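Local coordinates for terminal uridylyltransferase 1 (Trypanosoma brucei, PDB 5HZD), which adds uridines to the 3' ends of guide RNAs, ribosomal RNAs and some messenger RNAs during mitochondrial RNA editing, at residues 98-103 and 144-149; 131-134 and 138-141; 301-306 and 342-347; 307-312 and 389-394. All coordinates share one frame; numbering follows the deposited sequence.

Interaction 1 of 4, residues 98-103 and 144-149; sequences RRWHDK and KNAVRS
Trp100 lays its indole against Ala146 and Ser149, two residues one helical turn apart. The CB of Trp100 points toward the helix of 144-149. CG stands anti to the backbone N (chi1 165°), which carries the ring out to that helix. Four ring atoms, CD1, NE1, CZ2 and CH2, meet the helix. On the five-membered side, Trp100 CD1 lies 3.4 Å from Ser149 CB. The next atom, Trp100 NE1, is 3.6 Å from the same Ser149 CB. Trp100 NE1 also donates a hydrogen bond to water 1, with 3.1 Å between the nitrogen and the water oxygen. Water 1 is hydrogen-bonded to Ser149 OG as well, at 2.8 Å, so it bridges the indole and the hydroxyl. Both segments belong to the palm part of the nucleotidyltransferase, far from its annotated sites. The contact joins the C-terminal end of helix 80-100 to helix 143-156. Further out on the benzene side, Trp100 CZ2 touches Ala146 CB at 3.6 Å. Trp100 CH2 is 3.9 Å from that methyl group. Both Ala146 CB and Ser149 CB approach the ring plane obliquely. One face of the indole carries His101 CB, offset toward the rim. Ile150 and Leu153 of helix 143-156 also touch Trp100.

Interaction 2 of 4, residues 131-134 and 138-141; sequences VDAM and SWPP
Ser138 N donates to Ala133 O across 2.9 Å, a nearly straight bond (164° at the hydrogen) that reaches the oxygen from above the carbonyl plane. It ties the residues after the short helix 131-135 back to that helix. Trp139 follows directly, and its CB packs on the helix backbone, 3.6 Å from Met134 N. The side chains also meet there, with Met134 CB and Trp139 CB 4.0 Å apart. Trp139 has CG anti to its own N (chi1 -165°), and the ring then runs past the methyl of Ala133. Ala133 CB sits 3.9 Å from Trp139 CE3, oblique to the ring. The turn belongs to the palm region of the nucleotidyltransferase, just after strand 124-129. Asp130 OD1, just before the helix, accepts from Ala133 N. One face of the Trp139 indole is covered by the following prolines, Pro140 CB and Pro141 CD, both toward the rim; the peptide bond before Pro140 is cis. Trp139 and Met134 both touch Val129 of strand 124-129. Water 2 accepts from Trp139 N at 3.1 Å and donates a weak, long bond to Met134 O.

Interaction 3 of 4, residues 301-306 and 342-347; sequences RKYLLS and MWIYYL
Tyr303 and Ile344 form the centre of a buried helix-helix contact between the end of helix 292-304 and helix 336-349. The UTP site is close by: the side chain of Ile344 is about 7 Å from that of Tyr337, a UTP-binding residue. The main interaction is a CH-pi contact. Ile344 is modelled in two conformers, and its contacts here are those of one of them. In it, Ile344 CG2 lies over the middle of one face of the Tyr303 ring, 3.5 Å from its centroid and 13° off the ring normal. CG2 is placed there by standing anti to the backbone N, while CG1 is anti to the carbonyl carbon (chi1 -70°). Through that second arm, Ile344 CD1 reaches Tyr303 CB at 3.8 Å. The remaining contacts are aliphatic and aromatic packing. Leu304 CD2 touches Ile344 CG1 at 3.9 Å, the two side chains crossing at about a right angle. The same Leu304 CD2 lies at the edge of the Trp343 indole, near its plane, 4.0 Å from Trp343 CD1. One methyl thus serves two neighbours. Leu347 CD1 packs on one face of the Trp343 ring, near its rim.

The polar ends of the aromatic residues are used elsewhere. Tyr303 OH is hydrogen-bonded to Val356 N, and Trp343 NE1 to Ala310 O. Helix 310-324 also touches Trp343 through Ala314 and Leu317. Tyr303 O accepts two bonds from Ser306, one from Ser306 N at 3.1 Å and one from Ser306 OG at 2.7 Å.

Interaction 4 of 4, residues 307-312 and 389-394; sequences HPCARP and EELYKA
Cys309 and Pro308 meet Leu391 and Ala394, which lie one turn apart on the same side of their helix. The enclosed part is the buried thiol. Cys309 SG is 3.6 Å from Leu391 O and 4.0 Å from Ala394 CB. Cys309 CB points toward the helix, and chi1 -61°, with SG anti to the carbonyl carbon, sets the sulfur beside these two partners. Leu391 CD2 is the other meeting point, 4.1 Å from Cys309 SG. The solvent side is formed by the exposed Pro308. Its ring crosses Leu391 at about a right angle, and Pro308 CG touches Leu391 CD2 at 3.6 Å. That one methyl thus bridges the buried and exposed parts of the contact. The turn holding Pro308 and Cys309 is fixed from within. Cys309 N donates to His307 ND1 at 2.9 Å, nearly straight (165°) and almost in the imidazole plane. This is a capping bond just before helix 310-324, and Ala310 N adds a backbone bond to His307 O. Ala395 and Met398 of helix 385-409 also touch Cys309. The contact therefore sets the N-terminal end of helix 310-324 against helix 385-409, while Leu304 of helix 292-304 touches Ala310 and Arg311, and helix 59-76 touches Pro312.

How the interactions relate
The four contacts form two pairs. Interactions 1 and 2 share the palm region, their centres 12 Å apart. They touch directly: Lys103 NZ forms a salt bridge with Asp132 OD2 at 2.6 Å, and Trp100 CH2 packs on Trp139 CH2 at 3.7 Å. Interactions 3 and 4 lie 13 Å apart by centres, and their segments alternate along the chain. Helix 310-324, which carries part of interaction 4, lies in sequence between the two helices of interaction 3. Leu305 CD2 packs 3.8 Å from Arg311 NE. The pairs do not touch; interactions 2 and 3 come within about 17 Å by nearest atoms. Both of these approach the UTP site, Met134 lying about 7 Å from Ile294 between side chains.

Interaction 1 of 4, residues 98-103 and 144-149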
loop_
_atom_site.group_PDB
_atom_site.type_symbol
_atom_site.label_atom_id
_atom_site.label_comp_id
_atom_site.label_asym_id
_atom_site.label_seq_id
_atom_site.Cartn_x
_atom_site.Cartn_y
_atom_site.Cartn_z
ATOM N N ARG A 98 1.268 22.542 5.247
ATOM C CA ARG A 98 1.894 23.479 6.197
ATOM C C ARG A 98 1.116 24.760 6.390
ATOM O O ARG A 98 1.321 25.451 7.369
ATOM C CB ARG A 98 3.344 23.780 5.805
ATOM C CG ARG A 98 4.237 22.579 6.074
ATOM C CD ARG A 98 5.699 22.853 5.759
ATOM N NE ARG A 98 6.171 23.882 6.685
ATOM C CZ ARG A 98 7.376 24.439 6.661
ATOM N NH1 ARG A 98 7.686 25.357 7.569
ATOM N NH2 ARG A 98 8.240 24.110 5.722
ATOM N N ARG A 99 0.215 25.101 5.483
ATOM C CA ARG A 99 -0.642 26.270 5.710
ATOM C C ARG A 99 -1.662 25.978 6.810
ATOM O O ARG A 99 -2.075 26.882 7.528
ATOM C CB ARG A 99 -1.332 26.711 4.412
ATOM C CG ARG A 99 -2.514 27.690 4.571
ATOM C CD ARG A 99 -2.111 29.136 4.924
ATOM N NE ARG A 99 -0.876 29.586 4.283
ATOM C CZ ARG A 99 -0.793 30.059 3.043
ATOM N NH1 ARG A 99 -1.877 30.133 2.279
ATOM N NH2 ARG A 99 0.382 30.452 2.563
ATOM N N TRP A 100 -2.035 24.703 6.961
ATOM C CA TRP A 100 -2.925 24.277 8.035
ATOM C C TRP A 100 -2.154 24.106 9.350
ATOM O O TRP A 100 -2.575 24.575 10.416
ATOM C CB TRP A 100 -3.593 22.971 7.608
ATOM C CG TRP A 100 -4.262 22.223 8.695
ATOM C CD1 TRP A 100 -5.381 22.581 9.377
ATOM C CD2 TRP A 100 -3.831 20.971 9.224
ATOM N NE1 TRP A 100 -5.686 21.608 10.315
ATOM C CE2 TRP A 100 -4.750 20.612 10.236
ATOM C CE3 TRP A 100 -2.768 20.115 8.930
ATOM C CZ2 TRP A 100 -4.619 19.431 10.986
ATOM C CZ3 TRP A 100 -2.621 18.946 9.672
ATOM C CH2 TRP A 100 -3.570 18.609 10.681
ATOM N N HIS A 101 -0.995 23.479 9.268
ATOM C CA HIS A 101 -0.202 23.228 10.461
ATOM C C HIS A 101 1.270 23.290 10.099
ATOM O O HIS A 101 1.794 22.389 9.458
ATOM C CB HIS A 101 -0.541 21.849 11.019
ATOM C CG HIS A 101 0.026 21.606 12.371
ATOM N ND1 HIS A 101 -0.467 22.220 13.502
ATOM C CD2 HIS A 101 1.059 20.833 12.775
ATOM C CE1 HIS A 101 0.233 21.823 14.550
ATOM N NE2 HIS A 101 1.166 20.985 14.135
ATOM N N ASP A 102 1.942 24.374 10.507
ATOM C CA ASP A 102 3.278 24.636 9.992
ATOM C C ASP A 102 4.298 23.539 10.257
ATOM O O ASP A 102 5.235 23.335 9.463
ATOM C CB ASP A 102 3.825 25.971 10.519
ATOM C CG ASP A 102 5.188 26.276 9.952
ATOM O OD1 ASP A 102 5.267 26.478 8.709
ATOM O OD2 ASP A 102 6.179 26.261 10.739
ATOM N N LYS A 103 4.110 22.809 11.348
ATOM C CA LYS A 103 5.089 21.799 11.710
ATOM C C LYS A 103 4.762 20.410 11.149
ATOM O O LYS A 103 5.534 19.482 11.343
ATOM C CB LYS A 103 5.215 21.718 13.218
ATOM C CG LYS A 103 5.957 22.938 13.789
ATOM C CD LYS A 103 6.005 22.878 15.289
ATOM C CE LYS A 103 6.962 21.791 15.736
ATOM N NZ LYS A 103 7.178 21.831 17.213
ATOM N N LYS A 144 -11.451 14.459 11.986
ATOM C CA LYS A 144 -12.540 14.919 11.141
ATOM C C LYS A 144 -12.286 16.379 10.725
ATOM O O LYS A 144 -12.577 16.804 9.589
ATOM C CB LYS A 144 -13.876 14.791 11.889
ATOM C CG LYS A 144 -15.038 15.500 11.226
ATOM C CD LYS A 144 -16.325 15.402 12.046
ATOM C CE LYS A 144 -17.365 16.416 11.559
ATOM N NZ LYS A 144 -17.582 16.360 10.076
ATOM N N ASN A 145 -11.733 17.156 11.658
ATOM C CA ASN A 145 -11.529 18.570 11.346
ATOM C C ASN A 145 -10.328 18.765 10.451
ATOM O O ASN A 145 -10.335 19.634 9.570
ATOM C CB ASN A 145 -11.402 19.395 12.639
ATOM C CG ASN A 145 -12.639 19.317 13.458
ATOM O OD1 ASN A 145 -13.736 19.353 12.910
ATOM N ND2 ASN A 145 -12.483 19.192 14.762
ATOM N N ALA A 146 -9.294 17.946 10.648
ATOM C CA ALA A 146 -8.113 17.970 9.799
ATOM C C ALA A 146 -8.512 17.647 8.353
ATOM O O ALA A 146 -8.082 18.307 7.399
ATOM C CB ALA A 146 -7.081 16.962 10.317
ATOM N N VAL A 147 -9.354 16.629 8.186
ATOM C CA VAL A 147 -9.824 16.278 6.845
ATOM C C VAL A 147 -10.544 17.446 6.185
ATOM O O VAL A 147 -10.267 17.753 5.013
ATOM C CB VAL A 147 -10.788 15.057 6.893
ATOM C CG1 VAL A 147 -11.653 14.984 5.612
ATOM C CG2 VAL A 147 -10.002 13.775 7.118
ATOM N N ARG A 148 -11.431 18.120 6.924
ATOM C CA ARG A 148 -12.188 19.251 6.348
ATOM C C ARG A 148 -11.242 20.422 6.056
ATOM O O ARG A 148 -11.348 21.036 5.003
ATOM C CB ARG A 148 -13.364 19.658 7.249
ATOM C CG ARG A 148 -14.328 18.468 7.445
ATOM C CD ARG A 148 -15.256 18.584 8.638
ATOM N NE ARG A 148 -16.057 19.794 8.581
ATOM C CZ ARG A 148 -16.030 20.732 9.523
ATOM N NH1 ARG A 148 -15.239 20.578 10.591
ATOM N NH2 ARG A 148 -16.794 21.818 9.405
ATOM N N SER A 149 -10.303 20.693 6.963
ATOM C CA SER A 149 -9.364 21.812 6.753
ATOM C C SER A 149 -8.520 21.625 5.516
ATOM O O SER A 149 -8.392 22.557 4.691
ATOM C CB SER A 149 -8.447 21.976 7.972
ATOM O OG SER A 149 -9.203 22.393 9.096
HETATM O O HOH W 1 -8.482 21.291 11.511
#

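Interaction 2 of 4, residues 131-134 and 138-141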
loop_
_atom_site.group_PDB
_atom_site.type_symbol
_atom_site.label_atom_id
_atom_site.label_comp_id
_atom_site.label_asym_id
_atom_site.label_seq_id
_atom_site.Cartn_x
_atom_site.Cartn_y
_atom_site.Cartn_z
ATOM N N VAL A 131 5.940 15.578 13.975
ATOM C CA VAL A 131 6.754 14.629 14.743
ATOM C C VAL A 131 6.943 15.068 16.195
ATOM O O VAL A 131 6.804 14.232 17.099
ATOM C CB VAL A 131 8.077 14.374 14.042
ATOM C CG1 VAL A 131 9.031 13.533 14.929
ATOM C CG2 VAL A 131 7.811 13.655 12.723
ATOM N N ASP A 132 7.229 16.350 16.429
ATOM C CA ASP A 132 7.306 16.888 17.788
ATOM C C ASP A 132 6.025 16.564 18.556
ATOM O O ASP A 132 6.076 16.094 19.700
ATOM C CB ASP A 132 7.476 18.413 17.769
ATOM C CG ASP A 132 8.874 18.844 17.414
ATOM O OD1 ASP A 132 9.758 17.967 17.320
ATOM O OD2 ASP A 132 9.096 20.074 17.254
ATOM N N ALA A 133 4.877 16.816 17.926
ATOM C CA ALA A 133 3.602 16.594 18.607
ATOM C C ALA A 133 3.383 15.115 18.883
ATOM O O ALA A 133 2.922 14.755 19.977
ATOM C CB ALA A 133 2.440 17.152 17.793
ATOM N N MET A 134 3.734 14.267 17.921
ATOM C CA MET A 134 3.602 12.829 18.097
ATOM C C MET A 134 4.418 12.387 19.309
ATOM O O MET A 134 3.964 11.580 20.121
ATOM C CB MET A 134 4.086 12.093 16.853
ATOM C CG MET A 134 4.228 10.598 17.039
ATOM S SD MET A 134 4.517 9.842 15.446
ATOM C CE MET A 134 5.055 8.181 15.883
ATOM N N SER A 138 0.501 13.996 21.324
ATOM C CA SER A 138 -0.574 14.893 20.903
ATOM C C SER A 138 -0.721 14.929 19.390
ATOM O O SER A 138 -0.947 15.992 18.823
ATOM C CB SER A 138 -0.288 16.314 21.374
ATOM O OG SER A 138 -0.262 16.382 22.789
ATOM N N TRP A 139 -0.592 13.783 18.732
ATOM C CA TRP A 139 -0.846 13.700 17.293
ATOM C C TRP A 139 -1.587 12.400 17.023
ATOM O O TRP A 139 -1.250 11.364 17.607
ATOM C CB TRP A 139 0.460 13.736 16.459
ATOM C CG TRP A 139 0.155 14.008 15.018
ATOM C CD1 TRP A 139 -0.044 13.081 14.029
ATOM C CD2 TRP A 139 -0.110 15.289 14.424
ATOM N NE1 TRP A 139 -0.383 13.710 12.845
ATOM C CE2 TRP A 139 -0.425 15.065 13.068
ATOM C CE3 TRP A 139 -0.094 16.608 14.908
ATOM C CZ2 TRP A 139 -0.732 16.104 12.190
ATOM C CZ3 TRP A 139 -0.403 17.638 14.044
ATOM C CH2 TRP A 139 -0.710 17.378 12.684
ATOM N N PRO A 140 -2.611 12.434 16.160
ATOM C CA PRO A 140 -3.136 13.554 15.379
ATOM C C PRO A 140 -4.108 14.434 16.147
ATOM O O PRO A 140 -4.670 14.015 17.186
ATOM C CB PRO A 140 -3.867 12.852 14.226
ATOM C CG PRO A 140 -4.358 11.584 14.849
ATOM C CD PRO A 140 -3.255 11.157 15.800
ATOM N N PRO A 141 -4.326 15.660 15.639
ATOM C CA PRO A 141 -5.411 16.469 16.180
ATOM C C PRO A 141 -6.724 15.863 15.710
ATOM O O PRO A 141 -6.680 14.880 14.977
ATOM C CB PRO A 141 -5.187 17.835 15.521
ATOM C CG PRO A 141 -4.546 17.516 14.196
ATOM C CD PRO A 141 -3.735 16.244 14.413
HETATM O O HOH W 2 0.546 11.089 19.613
#

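Interaction 3 of 4, residues 301-306 and 342-347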
loop_
_atom_site.group_PDB
_atom_site.type_symbol
_atom_site.label_atom_id
_atom_site.label_comp_id
_atom_site.label_asym_id
_atom_site.label_seq_id
_atom_site.Cartn_x
_atom_site.Cartn_y
_atom_site.Cartn_z
ATOM N N ARG A 301 9.738 -3.264 3.687
ATOM C CA ARG A 301 10.872 -2.946 2.814
ATOM C C ARG A 301 12.142 -3.671 3.230
ATOM O O ARG A 301 12.870 -4.236 2.378
ATOM C CB ARG A 301 11.102 -1.433 2.792
ATOM C CG ARG A 301 12.095 -1.010 1.753
ATOM C CD ARG A 301 12.367 0.478 1.862
ATOM N NE ARG A 301 13.508 0.804 1.013
ATOM C CZ ARG A 301 14.794 0.745 1.391
ATOM N NH1 ARG A 301 15.141 0.418 2.639
ATOM N NH2 ARG A 301 15.747 1.023 0.511
ATOM N N LYS A 302 12.418 -3.708 4.529
ATOM C CA LYS A 302 13.623 -4.359 5.019
ATOM C C LYS A 302 13.620 -5.849 4.668
ATOM O O LYS A 302 14.611 -6.378 4.141
ATOM C CB LYS A 302 13.717 -4.136 6.523
ATOM C CG LYS A 302 15.023 -4.570 7.116
ATOM C CD LYS A 302 15.140 -4.061 8.555
ATOM C CE LYS A 302 16.447 -4.498 9.200
ATOM N NZ LYS A 302 17.668 -3.932 8.535
ATOM N N TYR A 303 12.499 -6.520 4.906
ATOM C CA TYR A 303 12.393 -7.915 4.497
ATOM C C TYR A 303 12.482 -8.121 2.981
ATOM O O TYR A 303 13.224 -8.994 2.504
ATOM C CB TYR A 303 11.062 -8.488 4.999
ATOM C CG TYR A 303 11.111 -9.069 6.388
ATOM C CD1 TYR A 303 11.877 -10.210 6.648
ATOM C CD2 TYR A 303 10.331 -8.551 7.412
ATOM C CE1 TYR A 303 11.876 -10.809 7.916
ATOM C CE2 TYR A 303 10.338 -9.156 8.703
ATOM C CZ TYR A 303 11.109 -10.276 8.915
ATOM O OH TYR A 303 11.087 -10.879 10.168
ATOM N N LEU A 304 11.730 -7.338 2.221
ATOM C CA LEU A 304 11.598 -7.658 0.796
ATOM C C LEU A 304 12.838 -7.294 -0.013
ATOM O O LEU A 304 13.059 -7.843 -1.097
ATOM C CB LEU A 304 10.354 -6.972 0.234
ATOM C CG LEU A 304 9.036 -7.474 0.834
ATOM C CD1 LEU A 304 7.906 -6.766 0.156
ATOM C CD2 LEU A 304 8.869 -9.000 0.642
ATOM N N LEU A 305 13.674 -6.413 0.508
ATOM C CA LEU A 305 14.945 -6.133 -0.162
ATOM C C LEU A 305 16.035 -7.166 0.135
ATOM O O LEU A 305 17.128 -7.126 -0.446
ATOM C CB LEU A 305 15.456 -4.733 0.206
ATOM C CG LEU A 305 14.724 -3.558 -0.418
ATOM C CD1 LEU A 305 15.368 -2.286 0.130
ATOM C CD2 LEU A 305 14.797 -3.600 -1.963
ATOM N N SER A 306 15.761 -8.095 1.048
ATOM C CA SER A 306 16.815 -8.974 1.524
ATOM C C SER A 306 17.013 -10.277 0.736
ATOM O O SER A 306 17.888 -11.076 1.076
ATOM C CB SER A 306 16.661 -9.244 3.040
ATOM O OG SER A 306 15.558 -10.083 3.297
ATOM N N MET A 342 2.307 -13.580 5.047
ATOM C CA MET A 342 2.395 -14.991 4.709
ATOM C C MET A 342 3.668 -15.278 3.910
ATOM O O MET A 342 4.361 -16.247 4.178
ATOM C CB MET A 342 1.194 -15.457 3.877
ATOM C CG MET A 342 -0.103 -15.488 4.656
ATOM S SD MET A 342 -1.425 -16.199 3.660
ATOM C CE MET A 342 -0.844 -17.871 3.400
ATOM N N TRP A 343 3.961 -14.459 2.910
ATOM C CA TRP A 343 5.124 -14.698 2.069
ATOM C C TRP A 343 6.397 -14.540 2.872
ATOM O O TRP A 343 7.292 -15.386 2.816
ATOM C CB TRP A 343 5.043 -13.678 0.921
ATOM C CG TRP A 343 6.249 -13.527 0.027
ATOM C CD1 TRP A 343 6.931 -12.365 -0.209
ATOM C CD2 TRP A 343 6.823 -14.510 -0.864
ATOM N NE1 TRP A 343 7.924 -12.579 -1.154
ATOM C CE2 TRP A 343 7.863 -13.880 -1.573
ATOM C CE3 TRP A 343 6.572 -15.865 -1.099
ATOM C CZ2 TRP A 343 8.640 -14.542 -2.515
ATOM C CZ3 TRP A 343 7.354 -16.526 -2.056
ATOM C CH2 TRP A 343 8.390 -15.868 -2.728
ATOM N N ILE A 344 6.495 -13.474 3.648
ATOM C CA ILE A 344 7.733 -13.242 4.406
ATOM C C ILE A 344 7.945 -14.318 5.478
ATOM O O ILE A 344 9.074 -14.771 5.689
ATOM C CB ILE A 344 7.692 -11.889 5.054
ATOM C CG1 ILE A 344 7.800 -10.845 3.944
ATOM C CG2 ILE A 344 8.861 -11.726 6.008
ATOM C CD1 ILE A 344 7.424 -9.430 4.416
ATOM N N TYR A 345 6.866 -14.730 6.150
ATOM C CA TYR A 345 6.999 -15.777 7.176
ATOM C C TYR A 345 7.552 -17.045 6.549
ATOM O O TYR A 345 8.448 -17.684 7.111
ATOM C CB TYR A 345 5.647 -16.061 7.842
ATOM C CG TYR A 345 5.668 -17.212 8.808
ATOM C CD1 TYR A 345 6.168 -17.050 10.093
ATOM C CD2 TYR A 345 5.177 -18.463 8.417
ATOM C CE1 TYR A 345 6.184 -18.144 11.010
ATOM C CE2 TYR A 345 5.176 -19.532 9.308
ATOM C CZ TYR A 345 5.684 -19.361 10.584
ATOM O OH TYR A 345 5.712 -20.422 11.463
ATOM N N TYR A 346 7.029 -17.400 5.383
ATOM C CA TYR A 346 7.576 -18.537 4.627
ATOM C C TYR A 346 9.066 -18.336 4.311
ATOM O O TYR A 346 9.888 -19.251 4.509
ATOM C CB TYR A 346 6.748 -18.746 3.360
ATOM C CG TYR A 346 7.464 -19.495 2.260
ATOM C CD1 TYR A 346 7.677 -20.867 2.345
ATOM C CD2 TYR A 346 7.905 -18.819 1.141
ATOM C CE1 TYR A 346 8.299 -21.558 1.312
ATOM C CE2 TYR A 346 8.546 -19.482 0.111
ATOM C CZ TYR A 346 8.759 -20.845 0.215
ATOM O OH TYR A 346 9.376 -21.513 -0.831
ATOM N N LEU A 347 9.439 -17.161 3.807
ATOM C CA LEU A 347 10.839 -16.901 3.503
ATOM C C LEU A 347 11.717 -17.048 4.730
ATOM O O LEU A 347 12.838 -17.567 4.622
ATOM C CB LEU A 347 11.033 -15.484 2.902
ATOM C CG LEU A 347 10.328 -15.238 1.558
ATOM C CD1 LEU A 347 10.558 -13.780 1.110
ATOM C CD2 LEU A 347 10.807 -16.250 0.478
#

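Interaction 4 of 4, residues 307-312 and 389-394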
loop_
_atom_site.group_PDB
_atom_site.type_symbol
_atom_site.label_atom_id
_atom_site.label_comp_id
_atom_site.label_asym_id
_atom_site.label_seq_id
_atom_site.Cartn_x
_atom_site.Cartn_y
_atom_site.Cartn_z
ATOM N N HIS A 307 16.221 -10.478 -0.319
ATOM C CA HIS A 307 16.471 -11.535 -1.303
ATOM C C HIS A 307 16.021 -10.958 -2.652
ATOM O O HIS A 307 14.976 -10.313 -2.713
ATOM C CB HIS A 307 15.610 -12.762 -0.966
ATOM C CG HIS A 307 15.960 -13.970 -1.766
ATOM N ND1 HIS A 307 15.664 -14.080 -3.110
ATOM C CD2 HIS A 307 16.579 -15.128 -1.420
ATOM C CE1 HIS A 307 16.109 -15.238 -3.562
ATOM N NE2 HIS A 307 16.650 -15.904 -2.550
ATOM N N PRO A 308 16.776 -11.216 -3.735
ATOM C CA PRO A 308 16.437 -10.632 -5.040
ATOM C C PRO A 308 15.111 -11.142 -5.612
ATOM O O PRO A 308 14.562 -10.484 -6.510
ATOM C CB PRO A 308 17.609 -11.049 -5.937
ATOM C CG PRO A 308 18.232 -12.231 -5.275
ATOM C CD PRO A 308 18.028 -11.991 -3.783
ATOM N N CYS A 309 14.601 -12.273 -5.124
ATOM C CA CYS A 309 13.312 -12.759 -5.601
ATOM C C CYS A 309 12.161 -12.405 -4.665
ATOM O O CYS A 309 10.975 -12.744 -4.928
ATOM C CB CYS A 309 13.363 -14.276 -5.804
ATOM S SG CYS A 309 14.587 -14.706 -7.007
ATOM N N ALA A 310 12.443 -11.678 -3.583
ATOM C CA ALA A 310 11.379 -11.439 -2.615
ATOM C C ALA A 310 10.331 -10.431 -3.083
ATOM O O ALA A 310 9.120 -10.653 -2.920
ATOM C CB ALA A 310 11.966 -11.027 -1.233
ATOM N N ARG A 311 10.751 -9.327 -3.705
ATOM C CA ARG A 311 9.716 -8.425 -4.231
ATOM C C ARG A 311 8.923 -9.027 -5.401
ATOM O O ARG A 311 7.692 -8.915 -5.419
ATOM C CB ARG A 311 10.296 -7.067 -4.618
ATOM C CG ARG A 311 10.758 -6.234 -3.420
ATOM C CD ARG A 311 11.468 -4.986 -3.941
ATOM N NE ARG A 311 12.726 -5.338 -4.574
ATOM C CZ ARG A 311 13.400 -4.515 -5.365
ATOM N NH1 ARG A 311 12.912 -3.307 -5.641
ATOM N NH2 ARG A 311 14.547 -4.921 -5.896
ATOM N N PRO A 312 9.602 -9.658 -6.381
ATOM C CA PRO A 312 8.812 -10.244 -7.473
ATOM C C PRO A 312 7.777 -11.250 -6.970
ATOM O O PRO A 312 6.610 -11.250 -7.411
ATOM C CB PRO A 312 9.887 -10.902 -8.360
ATOM C CG PRO A 312 11.061 -9.965 -8.192
ATOM C CD PRO A 312 11.050 -9.703 -6.681
ATOM N N GLU A 389 19.179 -16.227 -15.340
ATOM C CA GLU A 389 18.555 -17.546 -15.417
ATOM C C GLU A 389 18.445 -18.170 -14.034
ATOM O O GLU A 389 17.453 -18.834 -13.724
ATOM C CB GLU A 389 19.320 -18.476 -16.356
ATOM C CG GLU A 389 19.089 -18.149 -17.825
ATOM C CD GLU A 389 17.602 -18.088 -18.186
ATOM O OE1 GLU A 389 16.819 -18.925 -17.676
ATOM O OE2 GLU A 389 17.215 -17.195 -18.974
ATOM N N GLU A 390 19.469 -17.956 -13.207
ATOM C CA GLU A 390 19.487 -18.496 -11.854
ATOM C C GLU A 390 18.423 -17.818 -11.012
ATOM O O GLU A 390 17.774 -18.474 -10.202
ATOM C CB GLU A 390 20.873 -18.350 -11.223
ATOM C CG GLU A 390 21.866 -19.377 -11.741
ATOM C CD GLU A 390 23.281 -19.161 -11.223
ATOM O OE1 GLU A 390 24.242 -19.632 -11.881
ATOM O OE2 GLU A 390 23.432 -18.526 -10.155
ATOM N N LEU A 391 18.194 -16.523 -11.220
ATOM C CA LEU A 391 17.089 -15.866 -10.515
ATOM C C LEU A 391 15.734 -16.414 -10.929
ATOM O O LEU A 391 14.847 -16.533 -10.088
ATOM C CB LEU A 391 17.080 -14.344 -10.704
ATOM C CG LEU A 391 18.219 -13.555 -10.087
ATOM C CD1 LEU A 391 18.047 -12.087 -10.454
ATOM C CD2 LEU A 391 18.222 -13.747 -8.577
ATOM N N TYR A 392 15.546 -16.691 -12.228
ATOM C CA TYR A 392 14.265 -17.256 -12.673
ATOM C C TYR A 392 14.014 -18.598 -12.016
ATOM O O TYR A 392 12.923 -18.860 -11.518
ATOM C CB TYR A 392 14.242 -17.455 -14.194
ATOM C CG TYR A 392 14.279 -16.195 -15.015
ATOM C CD1 TYR A 392 14.077 -14.950 -14.443
ATOM C CD2 TYR A 392 14.506 -16.273 -16.378
ATOM C CE1 TYR A 392 14.096 -13.791 -15.222
ATOM C CE2 TYR A 392 14.538 -15.145 -17.150
ATOM C CZ TYR A 392 14.326 -13.912 -16.572
ATOM O OH TYR A 392 14.343 -12.778 -17.339
ATOM N N LYS A 393 15.037 -19.440 -11.988
ATOM C CA LYS A 393 14.944 -20.741 -11.358
ATOM C C LYS A 393 14.568 -20.606 -9.871
ATOM O O LYS A 393 13.709 -21.339 -9.365
ATOM C CB LYS A 393 16.265 -21.496 -11.526
ATOM C CG LYS A 393 16.297 -22.784 -10.752
ATOM C CD LYS A 393 17.535 -23.620 -11.039
ATOM C CE LYS A 393 17.576 -24.821 -10.103
ATOM N NZ LYS A 393 18.505 -25.855 -10.630
ATOM N N ALA A 394 15.225 -19.682 -9.172
ATOM C CA ALA A 394 14.989 -19.475 -7.749
ATOM C C ALA A 394 13.585 -18.951 -7.509
ATOM O O ALA A 394 12.890 -19.417 -6.611
ATOM C CB ALA A 394 16.006 -18.471 -7.169
#